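Local structure of hydrolase (Burkholderia cenocepacia, 4QKU) at residues F37-L42 against Q107-F112. The protein probably acts as a fumarylacetoacetase, the metal-dependent hydrolase that ends phenylalanine and tyrosine breakdown by yielding fumarate and acetoacetate. Residues are numbered along the deposited sequence; the frame is centred on the assembly and turned at random.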
# COMPACT_ATOMS: atom_id res chain seq x y z
N PHE B 37 2.11 11.15 -29.41
CA PHE B 37 0.91 10.36 -29.54
C PHE B 37 0.54 10.07 -30.98
O PHE B 37 -0.58 10.36 -31.40
CB PHE B 37 -0.24 11.11 -28.86
CG PHE B 37 0.05 11.47 -27.43
CD1 PHE B 37 0.32 10.48 -26.48
CD2 PHE B 37 0.09 12.81 -27.03
CE1 PHE B 37 0.58 10.81 -25.16
CE2 PHE B 37 0.36 13.15 -25.71
CZ PHE B 37 0.60 12.15 -24.77
N PRO B 38 1.47 9.45 -31.75
CA PRO B 38 1.12 9.00 -33.09
C PRO B 38 0.13 7.86 -33.05
O PRO B 38 -0.25 7.40 -31.97
CB PRO B 38 2.45 8.47 -33.61
CG PRO B 38 3.07 7.88 -32.40
CD PRO B 38 2.76 8.88 -31.33
N ILE B 39 -0.27 7.39 -34.21
CA ILE B 39 -1.22 6.28 -34.26
C ILE B 39 -0.59 4.98 -33.75
O ILE B 39 -1.30 4.06 -33.33
CB ILE B 39 -1.85 6.13 -35.67
CG1 ILE B 39 -3.15 5.33 -35.55
CG2 ILE B 39 -0.88 5.51 -36.65
CD1 ILE B 39 -4.08 5.54 -36.72
N GLN B 40 0.74 4.92 -33.75
CA GLN B 40 1.48 3.75 -33.28
C GLN B 40 1.45 3.59 -31.77
O GLN B 40 1.74 2.51 -31.27
CB GLN B 40 2.94 3.82 -33.73
CG GLN B 40 3.19 3.55 -35.22
CD GLN B 40 2.87 4.72 -36.11
OE1 GLN B 40 2.61 5.83 -35.64
NE2 GLN B 40 2.90 4.49 -37.43
N ASN B 41 1.07 4.63 -31.05
CA ASN B 41 1.12 4.62 -29.59
C ASN B 41 -0.21 4.22 -29.00
O ASN B 41 -0.39 3.06 -28.63
CB ASN B 41 1.56 6.00 -29.10
CG ASN B 41 1.77 6.05 -27.61
OD1 ASN B 41 1.61 5.04 -26.91
ND2 ASN B 41 2.17 7.22 -27.12
N LEU B 42 -1.16 5.15 -28.94
CA LEU B 42 -2.52 4.87 -28.41
C LEU B 42 -2.53 4.47 -26.92
O LEU B 42 -2.96 3.39 -26.56
CB LEU B 42 -3.23 3.82 -29.25
CG LEU B 42 -3.46 4.21 -30.70
CD1 LEU B 42 -3.89 2.99 -31.50
CD2 LEU B 42 -4.49 5.31 -30.87
N GLN B 107 -9.24 -1.85 -33.11
CA GLN B 107 -10.36 -1.10 -33.65
C GLN B 107 -10.01 0.38 -33.81
O GLN B 107 -10.38 1.03 -34.80
CB GLN B 107 -11.58 -1.28 -32.77
CG GLN B 107 -12.14 -2.69 -32.81
CD GLN B 107 -13.21 -2.91 -31.76
OE1 GLN B 107 -14.35 -2.47 -31.93
NE2 GLN B 107 -12.84 -3.58 -30.66
N LEU B 108 -9.29 0.91 -32.82
CA LEU B 108 -8.91 2.30 -32.84
C LEU B 108 -7.92 2.57 -33.95
O LEU B 108 -8.12 3.48 -34.75
CB LEU B 108 -8.33 2.73 -31.51
CG LEU B 108 -9.29 2.74 -30.32
CD1 LEU B 108 -8.56 3.21 -29.09
CD2 LEU B 108 -10.52 3.59 -30.58
N SER B 109 -6.88 1.75 -34.04
CA SER B 109 -5.92 1.89 -35.13
C SER B 109 -6.59 1.89 -36.52
O SER B 109 -6.20 2.65 -37.39
CB SER B 109 -4.87 0.80 -35.07
OG SER B 109 -3.85 1.08 -36.01
N ALA B 110 -7.58 1.03 -36.70
CA ALA B 110 -8.26 0.90 -37.99
C ALA B 110 -9.11 2.12 -38.26
O ALA B 110 -9.05 2.71 -39.30
CB ALA B 110 -9.11 -0.36 -38.02
N LEU B 111 -9.86 2.53 -37.26
CA LEU B 111 -10.76 3.67 -37.40
C LEU B 111 -10.06 5.00 -37.67
O LEU B 111 -10.57 5.84 -38.41
CB LEU B 111 -11.61 3.79 -36.13
CG LEU B 111 -12.82 4.72 -36.27
CD1 LEU B 111 -13.80 4.17 -37.31
CD2 LEU B 111 -13.49 4.94 -34.93
N PHE B 112 -8.89 5.20 -37.05
CA PHE B 112 -8.20 6.48 -37.14
C PHE B 112 -7.10 6.48 -38.15
O PHE B 112 -6.41 7.47 -38.30
CB PHE B 112 -7.69 6.92 -35.77
CG PHE B 112 -8.78 7.35 -34.84
CD1 PHE B 112 -9.35 8.60 -34.97
CD2 PHE B 112 -9.29 6.48 -33.89
CE1 PHE B 112 -10.38 9.01 -34.16
CE2 PHE B 112 -10.32 6.88 -33.07
CZ PHE B 112 -10.87 8.16 -33.20
O HOH W 1 -1.54 2.10 -34.87
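Ile39 and Leu42 reach from the loop ahead of strand 44-49 to the C-terminal end of helix 98-111, a worked example of a helix packed beside a small antiparallel β-sheet in the N-terminal region of an FAH-family protein. Ile39 comes first along the loop, and the backbones draw nearest here, with Ile39 CA 6.5 Å from Ser109 CA. Its CG1 branch lies anti to the backbone N (chi1 -160°) and the chain stays extended, which carries CD1 across to the last turn of the helix. There Ile39 CD1 sits 3.4 Å from Phe112 O and 4.0 Å from Phe112 CB, while Phe112 turns its ring away. Ile39 CD1 also lies 3.6 Å from Ser109 O. A water bridges the two segments: it donates to Ile39 O and accepts from Ser109 OG, a hydroxyl also bonded to Arg23. The loop turns over residues 38-41, closed by Asn41 N bonded to Pro38 O, and Arg105 from the same helix grips the carbonyls of Gln40 and Asn41. Leu42 then meets the helix one turn earlier than Phe112, and both it and Leu108 also touch Val58 of strand 55-60. With CG of Leu42 beside its backbone N (chi1 -61°) and the branch extended beyond, Leu42 CD1 lies 4.4 Å from Leu108 CB and 4.1 Å from Ser109 N.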